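Local structure of transcription initiation factor IIB (Methanocaldococcus jannaschii, 5O9J) at residues V5-P10 with V21-E26; H74-M79 with G159-L164. The protein is a mini-intein of the HINT fold, which in its class probably excises itself from the host transcription factor IIB while joining the flanking host segments. All coordinates share one frame; numbering follows the deposited sequence.

Contact 1: V5-P10 with V21-E26; sequences VDYNEP and VVKIGE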
ATOM      1  N   VAL A   5      -0.640  -0.055  -5.725  1.00 44.83           N
ATOM      2  CA  VAL A   5      -1.080  -1.228  -4.983  1.00 40.34           C
ATOM      3  C   VAL A   5      -1.724  -2.259  -5.914  1.00 43.06           C
ATOM      4  O   VAL A   5      -2.445  -1.890  -6.849  1.00 35.70           O
ATOM      5  CB  VAL A   5      -2.093  -0.827  -3.885  1.00 39.00           C
ATOM      6  CG1 VAL A   5      -2.369  -1.988  -2.980  1.00 37.66           C
ATOM      7  CG2 VAL A   5      -1.568   0.353  -3.075  1.00 37.91           C
ATOM      8  N   ASP A   6      -1.476  -3.543  -5.656  1.00 36.51           N
ATOM      9  CA  ASP A   6      -2.104  -4.612  -6.423  1.00 40.81           C
ATOM     10  C   ASP A   6      -3.608  -4.653  -6.190  1.00 41.87           C
ATOM     11  O   ASP A   6      -4.095  -4.345  -5.096  1.00 38.56           O
ATOM     12  CB  ASP A   6      -1.489  -5.972  -6.077  1.00 44.01           C
ATOM     13  CG  ASP A   6      -2.082  -7.115  -6.906  1.00 48.52           C
ATOM     14  OD1 ASP A   6      -1.773  -7.211  -8.114  1.00 36.94           O
ATOM     15  OD2 ASP A   6      -2.858  -7.920  -6.351  1.00 48.53           O
ATOM     16  N   TYR A   7      -4.324  -5.043  -7.240  1.00 39.14           N
ATOM     17  CA  TYR A   7      -5.783  -5.105  -7.278  1.00 41.41           C
ATOM     18  C   TYR A   7      -6.438  -5.692  -6.035  1.00 39.71           C
ATOM     19  O   TYR A   7      -7.430  -5.159  -5.544  1.00 35.68           O
ATOM     20  CB  TYR A   7      -6.217  -5.931  -8.494  1.00 37.44           C
ATOM     21  CG  TYR A   7      -7.708  -5.945  -8.779  1.00 41.58           C
ATOM     22  CD1 TYR A   7      -8.561  -6.844  -8.136  1.00 39.30           C
ATOM     23  CD2 TYR A   7      -8.260  -5.083  -9.726  1.00 38.11           C
ATOM     24  CE1 TYR A   7      -9.920  -6.865  -8.412  1.00 35.82           C
ATOM     25  CE2 TYR A   7      -9.611  -5.097 -10.007  1.00 34.38           C
ATOM     26  CZ  TYR A   7     -10.435  -5.984  -9.349  1.00 38.17           C
ATOM     27  OH  TYR A   7     -11.777  -5.984  -9.638  1.00 40.69           O
ATOM     28  N   ASN A   8      -5.903  -6.804  -5.548  1.00 40.96           N
ATOM     29  CA  ASN A   8      -6.613  -7.586  -4.542  1.00 43.99           C
ATOM     30  C   ASN A   8      -6.577  -7.028  -3.120  1.00 37.69           C
ATOM     31  O   ASN A   8      -7.366  -7.461  -2.293  1.00 41.93           O
ATOM     32  CB  ASN A   8      -6.082  -9.025  -4.516  1.00 46.58           C
ATOM     33  CG  ASN A   8      -6.795  -9.934  -5.511  1.00 48.70           C
ATOM     34  OD1 ASN A   8      -7.821  -9.567  -6.084  1.00 48.71           O
ATOM     35  ND2 ASN A   8      -6.255 -11.136  -5.709  1.00 51.50           N
ATOM     36  N   GLU A   9      -5.681  -6.084  -2.830  1.00 32.83           N
ATOM     37  CA  GLU A   9      -5.517  -5.623  -1.451  1.00 40.49           C
ATOM     38  C   GLU A   9      -6.791  -4.990  -0.901  1.00 35.26           C
ATOM     39  O   GLU A   9      -7.267  -3.979  -1.415  1.00 33.22           O
ATOM     40  CB  GLU A   9      -4.363  -4.624  -1.334  1.00 38.87           C
ATOM     41  CG  GLU A   9      -3.045  -5.142  -1.845  1.00 41.53           C
ATOM     42  CD  GLU A   9      -2.681  -6.485  -1.270  1.00 48.54           C
ATOM     43  OE1 GLU A   9      -2.685  -6.626  -0.025  1.00 43.37           O
ATOM     44  OE2 GLU A   9      -2.388  -7.406  -2.072  1.00 54.96           O
ATOM     45  N   PRO A  10      -7.347  -5.588   0.157  1.00 39.38           N
ATOM     46  CA  PRO A  10      -8.547  -5.043   0.793  1.00 36.63           C
ATOM     47  C   PRO A  10      -8.293  -3.704   1.454  1.00 35.89           C
ATOM     48  O   PRO A  10      -7.239  -3.502   2.061  1.00 35.47           O
ATOM     49  CB  PRO A  10      -8.907  -6.110   1.833  1.00 41.21           C
ATOM     50  CG  PRO A  10      -7.666  -6.854   2.052  1.00 39.81           C
ATOM     51  CD  PRO A  10      -6.932  -6.859   0.767  1.00 40.82           C
ATOM     52  N   VAL A  21     -15.787  -3.094   3.167  1.00 31.78           N
ATOM     53  CA  VAL A  21     -14.436  -3.631   3.041  1.00 34.10           C
ATOM     54  C   VAL A  21     -14.271  -4.285   1.675  1.00 36.38           C
ATOM     55  O   VAL A  21     -14.922  -5.291   1.382  1.00 38.64           O
ATOM     56  CB  VAL A  21     -14.126  -4.670   4.125  1.00 36.84           C
ATOM     57  CG1 VAL A  21     -12.671  -5.123   4.014  1.00 33.81           C
ATOM     58  CG2 VAL A  21     -14.422  -4.120   5.505  1.00 34.21           C
ATOM     59  N   VAL A  22     -13.411  -3.712   0.834  1.00 35.46           N
ATOM     60  CA  VAL A  22     -13.377  -4.084  -0.577  1.00 33.57           C
ATOM     61  C   VAL A  22     -11.965  -4.178  -1.164  1.00 35.32           C
ATOM     62  O   VAL A  22     -11.033  -3.556  -0.666  1.00 34.39           O
ATOM     63  CB  VAL A  22     -14.185  -3.066  -1.441  1.00 32.90           C
ATOM     64  CG1 VAL A  22     -15.620  -2.926  -0.935  1.00 32.74           C
ATOM     65  CG2 VAL A  22     -13.497  -1.708  -1.456  1.00 27.29           C
ATOM     66  N   LYS A  23     -11.817  -4.949  -2.238  1.00 32.07           N
ATOM     67  CA  LYS A  23     -10.580  -4.938  -3.008  1.00 33.83           C
ATOM     68  C   LYS A  23     -10.347  -3.549  -3.601  1.00 34.35           C
ATOM     69  O   LYS A  23     -11.227  -2.998  -4.259  1.00 33.26           O
ATOM     70  CB  LYS A  23     -10.623  -5.991  -4.116  1.00 39.54           C
ATOM     71  CG  LYS A  23     -10.974  -7.383  -3.616  1.00 39.55           C
ATOM     72  CD  LYS A  23     -10.833  -8.436  -4.705  1.00 42.21           C
ATOM     73  CE  LYS A  23     -11.229  -9.803  -4.172  1.00 51.46           C
ATOM     74  NZ  LYS A  23     -11.031 -10.894  -5.163  1.00 53.36           N
ATOM     75  N   ILE A  24      -9.165  -2.991  -3.360  1.00 30.45           N
ATOM     76  CA  ILE A  24      -8.854  -1.643  -3.806  1.00 33.25           C
ATOM     77  C   ILE A  24      -9.036  -1.495  -5.327  1.00 32.22           C
ATOM     78  O   ILE A  24      -9.571  -0.499  -5.787  1.00 29.19           O
ATOM     79  CB  ILE A  24      -7.420  -1.237  -3.396  1.00 31.32           C
ATOM     80  CG1 ILE A  24      -7.114   0.191  -3.828  1.00 26.53           C
ATOM     81  CG2 ILE A  24      -6.375  -2.200  -3.961  1.00 34.39           C
ATOM     82  CD1 ILE A  24      -5.727   0.644  -3.414  1.00 29.34           C
ATOM     83  N   GLY A  25      -8.624  -2.501  -6.090  1.00 34.22           N
ATOM     84  CA  GLY A  25      -8.752  -2.459  -7.542  1.00 35.61           C
ATOM     85  C   GLY A  25     -10.197  -2.443  -8.007  1.00 36.31           C
ATOM     86  O   GLY A  25     -10.546  -1.752  -8.969  1.00 35.36           O
ATOM     87  N   GLU A  26     -11.035  -3.214  -7.326  1.00 31.28           N
ATOM     88  CA  GLU A  26     -12.458  -3.282  -7.636  1.00 35.57           C
ATOM     89  C   GLU A  26     -13.146  -1.927  -7.459  1.00 39.42           C
ATOM     90  O   GLU A  26     -13.865  -1.464  -8.345  1.00 37.74           O
ATOM     91  CB  GLU A  26     -13.129  -4.333  -6.752  1.00 40.05           C
ATOM     92  CG  GLU A  26     -14.586  -4.624  -7.078  1.00 42.35           C
ATOM     93  CD  GLU A  26     -15.023  -5.981  -6.542  1.00 53.74           C
ATOM     94  OE1 GLU A  26     -16.228  -6.303  -6.621  1.00 56.74           O
ATOM     95  OE2 GLU A  26     -14.151  -6.732  -6.048  1.00 49.41           O
TER
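The ring of Tyr7 lies over the first turn of the helix that starts at Ile24. CG stands anti to the backbone N (chi1 -173°), which carries the ring out of the turn and over Gly25, whose CA makes a CH-pi contact 3.8 Å from the ring centroid. Glu26 N lies over the same face, also offset toward the rim, and the hydroxyl end runs on alongside the Glu26 backbone, with OH 3.4 Å from CA of Glu26. At Gly25 any CB would run into CD2 of Tyr7, so the ring can come this close only because residue 25 is a glycine.

Two backbone bonds fix the crossing: Gly25 N gives its hydrogen to Tyr7 O at 3.0 Å, arriving in the carbonyl plane on a lone pair, and Ile24 N donates to Glu9 O at 2.9 Å from above that carbonyl's plane. Ile24 CG2 packs against the turn, facing the carbonyl oxygens of Asp6, Tyr7 and Glu9, 3.3 Å from Asp6 O, while the extended arm of the same residue ends in CD1, 3.9 Å from CB of Val5, the two side chains crossing at about a right angle. Lys23, its chain straight beyond CG, runs beside Asn8 in the same direction, CD 3.5 Å from Asn8 OD1. Pro10 pairs with Lys23 as an antiparallel non-hydrogen-bonded pair.

The type I turn from Asp6 to Glu9 is braced by a weak bond from Asn8 N to Asp6 OD2, an oxygen that Thr157 OG1 also holds. This N-terminal turn of the HINT fold thus packs on the junction where strand 18-23 passes through Lys23, the N-cap residue, into helix 24-33. Chemically, two N-H groups at the helix start, which have no acceptor within the helix itself, are satisfied by carbonyls of segment 5-10, and the Tyr7 ring shields the peptide that follows.

Contact 2: H74-M79 with G159-L164; sequences HPVSEM and GYAYDL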
ATOM      1  N   HIS A  74      -2.567   2.355 -13.279  1.00 39.88           N
ATOM      2  CA  HIS A  74      -1.706   2.280 -14.456  1.00 38.39           C
ATOM      3  C   HIS A  74      -1.313   0.831 -14.689  1.00 42.45           C
ATOM      4  O   HIS A  74      -1.314   0.030 -13.746  1.00 36.54           O
ATOM      5  CB  HIS A  74      -0.470   3.178 -14.308  1.00 42.10           C
ATOM      6  CG  HIS A  74       0.375   2.875 -13.103  1.00 48.25           C
ATOM      7  ND1 HIS A  74       1.442   2.002 -13.135  1.00 52.08           N
ATOM      8  CD2 HIS A  74       0.314   3.355 -11.839  1.00 45.26           C
ATOM      9  CE1 HIS A  74       1.992   1.943 -11.946  1.00 46.31           C
ATOM     10  NE2 HIS A  74       1.341   2.749 -11.128  1.00 46.78           N
ATOM     11  N   PRO A  75      -1.024   0.470 -15.956  1.00 38.29           N
ATOM     12  CA  PRO A  75      -0.590  -0.895 -16.260  1.00 40.10           C
ATOM     13  C   PRO A  75       0.772  -1.193 -15.664  1.00 36.74           C
ATOM     14  O   PRO A  75       1.644  -0.324 -15.653  1.00 36.35           O
ATOM     15  CB  PRO A  75      -0.519  -0.921 -17.798  1.00 42.34           C
ATOM     16  CG  PRO A  75      -1.329   0.242 -18.247  1.00 44.33           C
ATOM     17  CD  PRO A  75      -1.186   1.279 -17.174  1.00 44.30           C
ATOM     18  N   VAL A  76       0.956  -2.417 -15.191  1.00 36.41           N
ATOM     19  CA  VAL A  76       2.245  -2.839 -14.665  1.00 41.04           C
ATOM     20  C   VAL A  76       2.544  -4.267 -15.084  1.00 42.18           C
ATOM     21  O   VAL A  76       1.653  -5.114 -15.112  1.00 47.78           O
ATOM     22  CB  VAL A  76       2.297  -2.735 -13.127  1.00 42.34           C
ATOM     23  CG1 VAL A  76       2.509  -1.300 -12.709  1.00 41.03           C
ATOM     24  CG2 VAL A  76       1.019  -3.269 -12.520  1.00 43.12           C
ATOM     25  N   SER A  77       3.806  -4.527 -15.398  1.00 43.36           N
ATOM     26  CA  SER A  77       4.229  -5.830 -15.901  1.00 48.62           C
ATOM     27  C   SER A  77       4.475  -6.843 -14.794  1.00 50.16           C
ATOM     28  O   SER A  77       4.025  -7.988 -14.865  1.00 50.79           O
ATOM     29  CB  SER A  77       5.504  -5.681 -16.734  1.00 52.09           C
ATOM     30  OG  SER A  77       6.287  -6.860 -16.659  1.00 54.22           O
ATOM     31  N   GLU A  78       5.199  -6.417 -13.768  1.00 50.28           N
ATOM     32  CA  GLU A  78       5.628  -7.329 -12.716  1.00 54.18           C
ATOM     33  C   GLU A  78       5.433  -6.747 -11.326  1.00 48.36           C
ATOM     34  O   GLU A  78       5.447  -5.531 -11.136  1.00 47.39           O
ATOM     35  CB  GLU A  78       7.100  -7.691 -12.899  1.00 55.37           C
ATOM     36  CG  GLU A  78       8.023  -6.486 -12.801  1.00 58.31           C
ATOM     37  CD  GLU A  78       9.429  -6.857 -12.354  1.00 68.34           C
ATOM     38  OE1 GLU A  78       9.771  -8.061 -12.378  1.00 68.28           O
ATOM     39  OE2 GLU A  78      10.186  -5.939 -11.965  1.00 65.62           O
ATOM     40  N   MET A  79       5.254  -7.626 -10.353  1.00 50.16           N
ATOM     41  CA  MET A  79       5.310  -7.221  -8.964  1.00 49.87           C
ATOM     42  C   MET A  79       6.086  -8.246  -8.176  1.00 48.63           C
ATOM     43  O   MET A  79       6.122  -9.424  -8.542  1.00 48.46           O
ATOM     44  CB  MET A  79       3.913  -7.055  -8.384  1.00 47.69           C
ATOM     45  CG  MET A  79       3.168  -5.845  -8.911  1.00 52.78           C
ATOM     46  SD  MET A  79       1.591  -5.723  -8.076  1.00 56.98           S
ATOM     47  CE  MET A  79       1.268  -7.472  -7.851  1.00 49.40           C
ATOM     48  N   GLY A 159      -3.375  -6.661 -13.958  1.00 48.18           N
ATOM     49  CA  GLY A 159      -2.518  -6.112 -14.993  1.00 48.60           C
ATOM     50  C   GLY A 159      -2.356  -4.625 -14.751  1.00 47.67           C
ATOM     51  O   GLY A 159      -1.745  -3.909 -15.546  1.00 42.01           O
ATOM     52  N   TYR A 160      -2.916  -4.169 -13.631  1.00 43.06           N
ATOM     53  CA  TYR A 160      -2.852  -2.775 -13.222  1.00 35.35           C
ATOM     54  C   TYR A 160      -2.446  -2.674 -11.742  1.00 38.77           C
ATOM     55  O   TYR A 160      -2.656  -3.606 -10.969  1.00 35.46           O
ATOM     56  CB  TYR A 160      -4.200  -2.083 -13.459  1.00 38.73           C
ATOM     57  CG  TYR A 160      -4.499  -1.712 -14.912  1.00 44.03           C
ATOM     58  CD1 TYR A 160      -4.700  -2.692 -15.885  1.00 48.46           C
ATOM     59  CD2 TYR A 160      -4.612  -0.380 -15.300  1.00 42.42           C
ATOM     60  CE1 TYR A 160      -4.985  -2.347 -17.214  1.00 47.96           C
ATOM     61  CE2 TYR A 160      -4.899  -0.028 -16.614  1.00 44.28           C
ATOM     62  CZ  TYR A 160      -5.083  -1.011 -17.565  1.00 51.35           C
ATOM     63  OH  TYR A 160      -5.367  -0.653 -18.870  1.00 48.31           O
ATOM     64  N   ALA A 161      -1.839  -1.554 -11.370  1.00 34.86           N
ATOM     65  CA  ALA A 161      -1.578  -1.220  -9.972  1.00 40.61           C
ATOM     66  C   ALA A 161      -2.354   0.045  -9.650  1.00 40.69           C
ATOM     67  O   ALA A 161      -2.655   0.829 -10.553  1.00 35.58           O
ATOM     68  CB  ALA A 161      -0.107  -1.030  -9.727  1.00 40.82           C
ATOM     69  N   TYR A 162      -2.676   0.256  -8.379  1.00 37.70           N
ATOM     70  CA  TYR A 162      -3.663   1.270  -8.024  1.00 35.36           C
ATOM     71  C   TYR A 162      -3.197   2.279  -6.973  1.00 39.11           C
ATOM     72  O   TYR A 162      -2.343   1.983  -6.130  1.00 43.19           O
ATOM     73  CB  TYR A 162      -4.947   0.577  -7.560  1.00 36.99           C
ATOM     74  CG  TYR A 162      -5.520  -0.344  -8.615  1.00 34.96           C
ATOM     75  CD1 TYR A 162      -5.066  -1.648  -8.742  1.00 38.34           C
ATOM     76  CD2 TYR A 162      -6.494   0.099  -9.503  1.00 34.47           C
ATOM     77  CE1 TYR A 162      -5.566  -2.494  -9.719  1.00 38.04           C
ATOM     78  CE2 TYR A 162      -7.008  -0.743 -10.481  1.00 35.35           C
ATOM     79  CZ  TYR A 162      -6.537  -2.037 -10.581  1.00 37.53           C
ATOM     80  OH  TYR A 162      -7.021  -2.896 -11.539  1.00 40.09           O
ATOM     81  N   ASP A 163      -3.787   3.469  -7.033  1.00 36.19           N
ATOM     82  CA  ASP A 163      -3.401   4.600  -6.191  1.00 38.13           C
ATOM     83  C   ASP A 163      -4.608   5.313  -5.581  1.00 41.49           C
ATOM     84  O   ASP A 163      -5.614   5.556  -6.253  1.00 39.64           O
ATOM     85  CB  ASP A 163      -2.590   5.612  -7.002  1.00 41.17           C
ATOM     86  CG  ASP A 163      -1.089   5.412  -6.877  1.00 51.42           C
ATOM     87  OD1 ASP A 163      -0.518   5.861  -5.861  1.00 54.88           O
ATOM     88  OD2 ASP A 163      -0.487   4.795  -7.789  1.00 55.32           O
ATOM     89  N   LEU A 164      -4.498   5.661  -4.305  1.00 36.15           N
ATOM     90  CA  LEU A 164      -5.430   6.598  -3.698  1.00 32.69           C
ATOM     91  C   LEU A 164      -4.646   7.859  -3.395  1.00 35.28           C
ATOM     92  O   LEU A 164      -3.451   7.790  -3.104  1.00 41.28           O
ATOM     93  CB  LEU A 164      -6.059   6.026  -2.422  1.00 31.92           C
ATOM     94  CG  LEU A 164      -6.828   4.703  -2.507  1.00 32.17           C
ATOM     95  CD1 LEU A 164      -7.239   4.216  -1.124  1.00 34.52           C
ATOM     96  CD2 LEU A 164      -8.055   4.842  -3.392  1.00 37.09           C
TER
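Tyr160 turns its CG anti to the carbonyl carbon (chi1 -77°), which swings the ring alongside Pro75, and the two side chains point the same way. CG of Pro75 rests over one face of the ring, 3.9 Å from CE2 of Tyr160, while CB and CD2 of the tyrosine pass close to the carbonyl of His74. At Val76, CG2 lies between the backbone N and the carbonyl carbon (chi1 -78° for CG1), a setting that brings both methyls to Ala161, CG2 being 3.8 Å from its CB. One face of the His74 ring is turned to Ala161 O, and its ND1 makes a weak bond to Pro75 O.

His74 and Ala161 form an antiparallel hydrogen-bonded pair: Ala161 N donates to His74 O at 2.9 Å and His74 N returns the bond to Ala161 O at 3.1 Å, both nearly straight at the acceptor. Val76 N adds a third bond, to Gly159 O, tilted out of the carbonyl plane. At phi 96° a CB on Gly159 would press on the carbonyl O of the preceding residue, which explains the glycine. An alanine in place of Tyr160 would strip the ring from beside Pro75 and is likely to leave that proline's CG without its apolar partner.

The pairing continues from here through Asp163 and Ser72, joining strand 160-165 to strand 70-75. Strand 5-6 flanks strand 160-165 on its other side, and the ring of Tyr162 packs on Ile28 and Asp29 of helix 24-33.

Overall arrangement
Contacts 1 and 2 lie 11 Å apart between centres and meet along strand 160-165, which runs between strands 5-6 and 70-75 in one antiparallel sheet. The join is Val5 O to Tyr162 N, 2.6 Å and probably a hydrogen bond. Tyr162 then reaches into contact 1: its CZ is 3.8 Å from Gly25 CA, so the rings of Tyr7 and Tyr162 both border the start of helix 24-33. Its OH hydrogen-bonds Ser158 OG and a glycerol probably from the crystallisation liquor. The N-terminal residues Tyr3 and Ala4, leading into segment 5-10, bond through their backbone N atoms to the carboxylate of Asp163, linking the beginning of the modelled chain to contact 2.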